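Local coordinates for protein carbohydrate deacetylase Agd3 (Neosartorya fumigata, PDB 6NWZ) that probably removes N-acetyl groups from the exopolysaccharide galactosaminogalactan, a zinc-binding deacetylase required for biofilm formation, at residues F271-A283 with T365-P377. Numbering follows the deposited sequence.
Sequences FRITVEDMNGISA and TQLDDLLRWWTTP
W373 is the knob of this contact: its indole enters the hole between V275, M278, N279 and S282 of helix 275-283. M278 CB lies over the six-membered ring, 3.7 Å from its centroid and 10° off the normal, a CH-pi contact. From there the methionine chain bends at chi2 (-52°) and chi3, bringing CE against W374 CZ2 and leaving SD oblique to both indoles, in Met-aromatic contact with each. V275 CG1 reaches W373 CD1 at 3.6 Å, while its CG2 rests on the backbone of D369. L370 extends the apolar layer, meeting M278 CG with CD1 and I273 CG2 with CD2.

At the polar edge, W373 NE1 donates to N279 OD1 at 2.8 Å, tethering the indole by its edge; NE1 sits above the amide plane rather than on a lone pair, and the bond is bent. At the other end, R272 grips D368 end-on: R272 NH2 to D368 OD2 is 2.6 Å, R272 NH1 to D368 OD1 3.2 Å. L370 CD2 lies over one guanidinium face. D368 OD1 also accepts from L370 N, so one carboxylate both caps helix 369-375 and holds the arginine. On the facing helix, T274 and D277 form a capping box. The short helix axes run 27° apart: near-parallel knob-into-hole packing of two N-capped helices within the deacetylase domain, with W374 continuing inward to M257 on strand 252-257, which carries zinc ligands D255 and D256.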
ATOM      1  N   PHE A 271     -29.931   9.009   2.108  1.00 38.52           N
ATOM      2  CA  PHE A 271     -29.711   8.397   0.807  1.00 38.00           C
ATOM      3  C   PHE A 271     -29.503   6.897   0.952  1.00 47.55           C
ATOM      4  O   PHE A 271     -28.845   6.435   1.890  1.00 49.30           O
ATOM      5  CB  PHE A 271     -28.512   9.013   0.079  1.00 30.07           C
ATOM      6  CG  PHE A 271     -28.265   8.410  -1.271  1.00 39.99           C
ATOM      7  CD1 PHE A 271     -29.105   8.698  -2.336  1.00 30.68           C
ATOM      8  CD2 PHE A 271     -27.216   7.531  -1.471  1.00 27.90           C
ATOM      9  CE1 PHE A 271     -28.891   8.134  -3.580  1.00 34.61           C
ATOM     10  CE2 PHE A 271     -26.996   6.961  -2.709  1.00 36.09           C
ATOM     11  CZ  PHE A 271     -27.834   7.260  -3.766  1.00 43.64           C
ATOM     12  N   ARG A 272     -30.084   6.146   0.013  1.00 37.57           N
ATOM     13  CA  ARG A 272     -29.854   4.716  -0.151  1.00 36.34           C
ATOM     14  C   ARG A 272     -29.604   4.449  -1.625  1.00 40.76           C
ATOM     15  O   ARG A 272     -30.422   4.824  -2.471  1.00 49.39           O
ATOM     16  CB  ARG A 272     -31.046   3.885   0.340  1.00 30.47           C
ATOM     17  CG  ARG A 272     -30.844   2.377   0.235  1.00 30.00           C
ATOM     18  CD  ARG A 272     -32.088   1.633   0.692  1.00 31.07           C
ATOM     19  NE  ARG A 272     -31.828   0.236   1.032  1.00 47.20           N
ATOM     20  CZ  ARG A 272     -32.172  -0.797   0.271  1.00 37.57           C
ATOM     21  NH1 ARG A 272     -32.790  -0.592  -0.881  1.00 34.69           N
ATOM     22  NH2 ARG A 272     -31.901  -2.035   0.665  1.00 32.10           N
ATOM     23  N   ILE A 273     -28.475   3.808  -1.930  1.00 31.11           N
ATOM     24  CA  ILE A 273     -28.064   3.559  -3.309  1.00 32.11           C
ATOM     25  C   ILE A 273     -29.192   2.851  -4.054  1.00 39.72           C
ATOM     26  O   ILE A 273     -29.953   2.077  -3.460  1.00 33.88           O
ATOM     27  CB  ILE A 273     -26.751   2.750  -3.347  1.00 27.15           C
ATOM     28  CG1 ILE A 273     -25.992   3.010  -4.651  1.00 28.83           C
ATOM     29  CG2 ILE A 273     -27.005   1.257  -3.143  1.00 38.49           C
ATOM     30  CD1 ILE A 273     -25.411   4.408  -4.742  1.00 28.79           C
ATOM     31  N   THR A 274     -29.333   3.134  -5.346  1.00 28.75           N
ATOM     32  CA  THR A 274     -30.416   2.574  -6.142  1.00 33.55           C
ATOM     33  C   THR A 274     -29.874   1.621  -7.202  1.00 37.09           C
ATOM     34  O   THR A 274     -28.664   1.474  -7.389  1.00 40.89           O
ATOM     35  CB  THR A 274     -31.239   3.685  -6.805  1.00 29.50           C
ATOM     36  OG1 THR A 274     -30.430   4.375  -7.765  1.00 47.47           O
ATOM     37  CG2 THR A 274     -31.726   4.672  -5.765  1.00 29.26           C
ATOM     38  N   VAL A 275     -30.804   0.965  -7.898  1.00 42.38           N
ATOM     39  CA  VAL A 275     -30.429   0.063  -8.983  1.00 34.17           C
ATOM     40  C   VAL A 275     -29.813   0.842 -10.140  1.00 38.72           C
ATOM     41  O   VAL A 275     -28.848   0.386 -10.765  1.00 42.32           O
ATOM     42  CB  VAL A 275     -31.649  -0.761  -9.433  1.00 32.21           C
ATOM     43  CG1 VAL A 275     -31.374  -1.453 -10.758  1.00 28.14           C
ATOM     44  CG2 VAL A 275     -32.023  -1.784  -8.362  1.00 30.10           C
ATOM     45  N   GLU A 276     -30.350   2.027 -10.442  1.00 43.99           N
ATOM     46  CA  GLU A 276     -29.771   2.841 -11.508  1.00 38.70           C
ATOM     47  C   GLU A 276     -28.352   3.269 -11.153  1.00 41.50           C
ATOM     48  O   GLU A 276     -27.453   3.239 -12.003  1.00 32.01           O
ATOM     49  CB  GLU A 276     -30.650   4.063 -11.784  1.00 36.43           C
ATOM     50  CG  GLU A 276     -32.070   3.744 -12.257  1.00 61.41           C
ATOM     51  CD  GLU A 276     -33.011   3.348 -11.124  1.00 74.80           C
ATOM     52  OE1 GLU A 276     -32.653   3.544  -9.942  1.00 74.49           O
ATOM     53  OE2 GLU A 276     -34.113   2.838 -11.418  1.00 74.90           O
ATOM     54  N   ASP A 277     -28.136   3.669  -9.896  1.00 50.63           N
ATOM     55  CA  ASP A 277     -26.791   3.984  -9.422  1.00 45.18           C
ATOM     56  C   ASP A 277     -25.839   2.822  -9.666  1.00 39.49           C
ATOM     57  O   ASP A 277     -24.746   3.001 -10.219  1.00 35.33           O
ATOM     58  CB  ASP A 277     -26.828   4.329  -7.931  1.00 43.94           C
ATOM     59  CG  ASP A 277     -27.360   5.721  -7.656  1.00 41.47           C
ATOM     60  OD1 ASP A 277     -27.013   6.655  -8.407  1.00 49.21           O
ATOM     61  OD2 ASP A 277     -28.122   5.882  -6.679  1.00 52.91           O
ATOM     62  N   MET A 278     -26.247   1.615  -9.259  1.00 33.33           N
ATOM     63  CA  MET A 278     -25.372   0.454  -9.372  1.00 30.01           C
ATOM     64  C   MET A 278     -25.108   0.075 -10.826  1.00 38.84           C
ATOM     65  O   MET A 278     -24.004  -0.373 -11.152  1.00 44.78           O
ATOM     66  CB  MET A 278     -25.970  -0.730  -8.605  1.00 24.32           C
ATOM     67  CG  MET A 278     -25.933  -0.584  -7.078  1.00 34.65           C
ATOM     68  SD  MET A 278     -24.305  -0.188  -6.385  1.00 36.16           S
ATOM     69  CE  MET A 278     -23.265  -1.372  -7.226  1.00 29.55           C
ATOM     70  N   ASN A 279     -26.093   0.252 -11.711  1.00 43.40           N
ATOM     71  CA  ASN A 279     -25.848   0.004 -13.130  1.00 36.53           C
ATOM     72  C   ASN A 279     -24.777   0.940 -13.674  1.00 38.34           C
ATOM     73  O   ASN A 279     -23.988   0.552 -14.545  1.00 36.25           O
ATOM     74  CB  ASN A 279     -27.144   0.149 -13.926  1.00 25.62           C
ATOM     75  CG  ASN A 279     -27.995  -1.102 -13.881  1.00 39.86           C
ATOM     76  OD1 ASN A 279     -27.473  -2.215 -13.794  1.00 37.72           O
ATOM     77  ND2 ASN A 279     -29.312  -0.929 -13.930  1.00 38.16           N
ATOM     78  N   GLY A 280     -24.733   2.176 -13.174  1.00 23.98           N
ATOM     79  CA  GLY A 280     -23.673   3.085 -13.575  1.00 29.95           C
ATOM     80  C   GLY A 280     -22.307   2.624 -13.105  1.00 41.02           C
ATOM     81  O   GLY A 280     -21.324   2.698 -13.851  1.00 39.49           O
ATOM     82  N   ILE A 281     -22.226   2.131 -11.870  1.00 34.39           N
ATOM     83  CA  ILE A 281     -20.957   1.631 -11.356  1.00 41.41           C
ATOM     84  C   ILE A 281     -20.513   0.396 -12.133  1.00 31.66           C
ATOM     85  O   ILE A 281     -19.329   0.247 -12.460  1.00 37.57           O
ATOM     86  CB  ILE A 281     -21.070   1.344  -9.849  1.00 36.33           C
ATOM     87  CG1 ILE A 281     -21.552   2.592  -9.103  1.00 21.87           C
ATOM     88  CG2 ILE A 281     -19.739   0.851  -9.305  1.00 20.98           C
ATOM     89  CD1 ILE A 281     -20.569   3.743  -9.125  1.00 21.47           C
ATOM     90  N   SER A 282     -21.448  -0.505 -12.445  1.00 34.11           N
ATOM     91  CA  SER A 282     -21.098  -1.717 -13.180  1.00 30.24           C
ATOM     92  C   SER A 282     -20.530  -1.379 -14.551  1.00 35.64           C
ATOM     93  O   SER A 282     -19.496  -1.920 -14.959  1.00 37.24           O
ATOM     94  CB  SER A 282     -22.320  -2.622 -13.323  1.00 23.22           C
ATOM     95  OG  SER A 282     -22.812  -3.024 -12.060  1.00 58.77           O
ATOM     96  N   ALA A 283     -21.201  -0.484 -15.280  1.00 37.34           N
ATOM     97  CA  ALA A 283     -20.733  -0.115 -16.610  1.00 26.94           C
ATOM     98  C   ALA A 283     -19.373   0.564 -16.554  1.00 25.93           C
ATOM     99  O   ALA A 283     -18.614   0.519 -17.529  1.00 32.00           O
ATOM    100  CB  ALA A 283     -21.756   0.793 -17.285  1.00 23.45           C
ATOM    101  N   THR A 365     -37.031 -11.173   0.956  1.00 45.42           N
ATOM    102  CA  THR A 365     -35.836 -10.475   0.495  1.00 47.63           C
ATOM    103  C   THR A 365     -35.994  -9.964  -0.932  1.00 47.37           C
ATOM    104  O   THR A 365     -35.448  -8.909  -1.274  1.00 49.07           O
ATOM    105  CB  THR A 365     -34.613 -11.393   0.594  1.00 39.61           C
ATOM    106  OG1 THR A 365     -34.749 -12.480  -0.328  1.00 39.10           O
ATOM    107  CG2 THR A 365     -34.468 -11.944   2.005  1.00 38.98           C
ATOM    108  N   GLN A 366     -36.745 -10.682  -1.770  1.00 38.96           N
ATOM    109  CA  GLN A 366     -36.916 -10.301  -3.167  1.00 39.35           C
ATOM    110  C   GLN A 366     -37.726  -9.019  -3.352  1.00 43.47           C
ATOM    111  O   GLN A 366     -37.697  -8.452  -4.449  1.00 39.77           O
ATOM    112  CB  GLN A 366     -37.579 -11.442  -3.944  1.00 47.62           C
ATOM    113  CG  GLN A 366     -36.767 -12.726  -3.995  1.00 55.16           C
ATOM    114  CD  GLN A 366     -35.528 -12.607  -4.858  1.00 68.51           C
ATOM    115  OE1 GLN A 366     -35.441 -11.737  -5.724  1.00 65.28           O
ATOM    116  NE2 GLN A 366     -34.558 -13.485  -4.626  1.00 86.32           N
ATOM    117  N   LEU A 367     -38.445  -8.549  -2.325  1.00 40.27           N
ATOM    118  CA  LEU A 367     -39.201  -7.306  -2.454  1.00 41.20           C
ATOM    119  C   LEU A 367     -38.311  -6.073  -2.566  1.00 43.29           C
ATOM    120  O   LEU A 367     -38.823  -4.989  -2.868  1.00 45.33           O
ATOM    121  CB  LEU A 367     -40.157  -7.138  -1.272  1.00 38.78           C
ATOM    122  CG  LEU A 367     -41.253  -8.194  -1.127  1.00 43.69           C
ATOM    123  CD1 LEU A 367     -42.186  -7.848   0.024  1.00 40.05           C
ATOM    124  CD2 LEU A 367     -42.023  -8.334  -2.426  1.00 39.15           C
ATOM    125  N   ASP A 368     -37.007  -6.209  -2.328  1.00 34.11           N
ATOM    126  CA  ASP A 368     -36.050  -5.112  -2.444  1.00 33.08           C
ATOM    127  C   ASP A 368     -35.466  -5.112  -3.854  1.00 42.92           C
ATOM    128  O   ASP A 368     -34.792  -6.070  -4.251  1.00 45.48           O
ATOM    129  CB  ASP A 368     -34.944  -5.275  -1.400  1.00 34.60           C
ATOM    130  CG  ASP A 368     -34.082  -4.030  -1.230  1.00 45.62           C
ATOM    131  OD1 ASP A 368     -33.920  -3.249  -2.193  1.00 50.51           O
ATOM    132  OD2 ASP A 368     -33.561  -3.837  -0.111  1.00 42.37           O
ATOM    133  N   ASP A 369     -35.717  -4.035  -4.608  1.00 50.54           N
ATOM    134  CA  ASP A 369     -35.175  -3.932  -5.963  1.00 43.95           C
ATOM    135  C   ASP A 369     -33.653  -4.009  -5.957  1.00 44.21           C
ATOM    136  O   ASP A 369     -33.047  -4.570  -6.879  1.00 44.09           O
ATOM    137  CB  ASP A 369     -35.636  -2.629  -6.620  1.00 31.66           C
ATOM    138  CG  ASP A 369     -37.140  -2.569  -6.816  1.00 71.87           C
ATOM    139  OD1 ASP A 369     -37.865  -3.364  -6.180  1.00 77.12           O
ATOM    140  OD2 ASP A 369     -37.600  -1.727  -7.617  1.00 77.36           O
ATOM    141  N   LEU A 370     -33.020  -3.449  -4.926  1.00 41.29           N
ATOM    142  CA  LEU A 370     -31.568  -3.496  -4.836  1.00 31.00           C
ATOM    143  C   LEU A 370     -31.068  -4.917  -4.606  1.00 40.11           C
ATOM    144  O   LEU A 370     -29.993  -5.281  -5.099  1.00 44.38           O
ATOM    145  CB  LEU A 370     -31.091  -2.565  -3.722  1.00 34.14           C
ATOM    146  CG  LEU A 370     -29.585  -2.477  -3.492  1.00 38.89           C
ATOM    147  CD1 LEU A 370     -28.889  -2.069  -4.778  1.00 38.20           C
ATOM    148  CD2 LEU A 370     -29.277  -1.501  -2.367  1.00 27.65           C
ATOM    149  N   LEU A 371     -31.830  -5.734  -3.875  1.00 35.22           N
ATOM    150  CA  LEU A 371     -31.414  -7.115  -3.653  1.00 34.91           C
ATOM    151  C   LEU A 371     -31.508  -7.933  -4.932  1.00 37.29           C
ATOM    152  O   LEU A 371     -30.570  -8.659  -5.285  1.00 38.58           O
ATOM    153  CB  LEU A 371     -32.258  -7.769  -2.564  1.00 35.54           C
ATOM    154  CG  LEU A 371     -31.685  -9.167  -2.323  1.00 46.51           C
ATOM    155  CD1 LEU A 371     -30.842  -9.187  -1.060  1.00 52.36           C
ATOM    156  CD2 LEU A 371     -32.763 -10.228  -2.297  1.00 32.05           C
ATOM    157  N   ARG A 372     -32.644  -7.849  -5.629  1.00 30.29           N
ATOM    158  CA  ARG A 372     -32.790  -8.579  -6.884  1.00 40.56           C
ATOM    159  C   ARG A 372     -31.696  -8.210  -7.874  1.00 43.53           C
ATOM    160  O   ARG A 372     -31.283  -9.051  -8.681  1.00 43.03           O
ATOM    161  CB  ARG A 372     -34.164  -8.319  -7.498  1.00 31.37           C
ATOM    162  CG  ARG A 372     -35.324  -8.713  -6.612  1.00 33.01           C
ATOM    163  CD  ARG A 372     -36.621  -8.794  -7.403  1.00 39.15           C
ATOM    164  NE  ARG A 372     -36.861  -7.598  -8.208  1.00 38.15           N
ATOM    165  CZ  ARG A 372     -37.408  -6.482  -7.739  1.00 46.86           C
ATOM    166  NH1 ARG A 372     -37.767  -6.399  -6.461  1.00 40.82           N
ATOM    167  NH2 ARG A 372     -37.591  -5.443  -8.544  1.00 46.16           N
ATOM    168  N   TRP A 373     -31.210  -6.967  -7.828  1.00 28.78           N
ATOM    169  CA  TRP A 373     -30.074  -6.601  -8.666  1.00 36.30           C
ATOM    170  C   TRP A 373     -28.801  -7.294  -8.195  1.00 41.57           C
ATOM    171  O   TRP A 373     -28.075  -7.889  -9.001  1.00 42.41           O
ATOM    172  CB  TRP A 373     -29.887  -5.086  -8.680  1.00 39.87           C
ATOM    173  CG  TRP A 373     -28.876  -4.640  -9.690  1.00 38.94           C
ATOM    174  CD1 TRP A 373     -29.110  -4.301 -10.991  1.00 38.71           C
ATOM    175  CD2 TRP A 373     -27.465  -4.496  -9.486  1.00 36.71           C
ATOM    176  NE1 TRP A 373     -27.933  -3.950 -11.609  1.00 39.58           N
ATOM    177  CE2 TRP A 373     -26.909  -4.059 -10.705  1.00 40.74           C
ATOM    178  CE3 TRP A 373     -26.619  -4.689  -8.391  1.00 45.40           C
ATOM    179  CZ2 TRP A 373     -25.548  -3.816 -10.859  1.00 43.08           C
ATOM    180  CZ3 TRP A 373     -25.268  -4.446  -8.545  1.00 45.65           C
ATOM    181  CH2 TRP A 373     -24.746  -4.014  -9.769  1.00 47.84           C
ATOM    182  N   TRP A 374     -28.514  -7.234  -6.891  1.00 34.68           N
ATOM    183  CA  TRP A 374     -27.288  -7.839  -6.377  1.00 44.25           C
ATOM    184  C   TRP A 374     -27.289  -9.351  -6.554  1.00 48.48           C
ATOM    185  O   TRP A 374     -26.236  -9.951  -6.801  1.00 48.16           O
ATOM    186  CB  TRP A 374     -27.088  -7.483  -4.903  1.00 31.60           C
ATOM    187  CG  TRP A 374     -26.364  -6.201  -4.697  1.00 29.55           C
ATOM    188  CD1 TRP A 374     -26.825  -5.091  -4.052  1.00 33.53           C
ATOM    189  CD2 TRP A 374     -25.044  -5.881  -5.153  1.00 31.84           C
ATOM    190  NE1 TRP A 374     -25.870  -4.102  -4.071  1.00 34.95           N
ATOM    191  CE2 TRP A 374     -24.769  -4.563  -4.743  1.00 30.30           C
ATOM    192  CE3 TRP A 374     -24.069  -6.584  -5.867  1.00 29.41           C
ATOM    193  CZ2 TRP A 374     -23.561  -3.935  -5.020  1.00 23.90           C
ATOM    194  CZ3 TRP A 374     -22.873  -5.958  -6.144  1.00 23.89           C
ATOM    195  CH2 TRP A 374     -22.629  -4.644  -5.722  1.00 26.61           C
ATOM    196  N   THR A 375     -28.453  -9.988  -6.424  1.00 40.11           N
ATOM    197  CA  THR A 375     -28.530 -11.438  -6.546  1.00 35.08           C
ATOM    198  C   THR A 375     -28.465 -11.921  -7.990  1.00 39.17           C
ATOM    199  O   THR A 375     -28.271 -13.121  -8.210  1.00 52.60           O
ATOM    200  CB  THR A 375     -29.808 -11.958  -5.883  1.00 39.67           C
ATOM    201  OG1 THR A 375     -30.951 -11.310  -6.456  1.00 53.85           O
ATOM    202  CG2 THR A 375     -29.774 -11.683  -4.393  1.00 38.93           C
ATOM    203  N   THR A 376     -28.619 -11.032  -8.967  1.00 41.63           N
ATOM    204  CA  THR A 376     -28.448 -11.406 -10.366  1.00 42.82           C
ATOM    205  C   THR A 376     -26.999 -11.815 -10.603  1.00 45.96           C
ATOM    206  O   THR A 376     -26.086 -11.024 -10.314  1.00 42.94           O
ATOM    207  CB  THR A 376     -28.827 -10.251 -11.289  1.00 41.24           C
ATOM    208  OG1 THR A 376     -30.169  -9.838 -11.011  1.00 53.51           O
ATOM    209  CG2 THR A 376     -28.729 -10.679 -12.745  1.00 28.90           C
ATOM    210  N   PRO A 377     -26.741 -13.023 -11.113  1.00 38.66           N
ATOM    211  CA  PRO A 377     -25.352 -13.510 -11.152  1.00 43.37           C
ATOM    212  C   PRO A 377     -24.406 -12.593 -11.906  1.00 49.11           C
ATOM    213  O   PRO A 377     -23.273 -12.379 -11.452  1.00 37.93           O
ATOM    214  CB  PRO A 377     -25.489 -14.878 -11.828  1.00 29.44           C
ATOM    215  CG  PRO A 377     -26.876 -15.306 -11.503  1.00 30.37           C
ATOM    216  CD  PRO A 377     -27.702 -14.054 -11.531  1.00 35.39           C
TER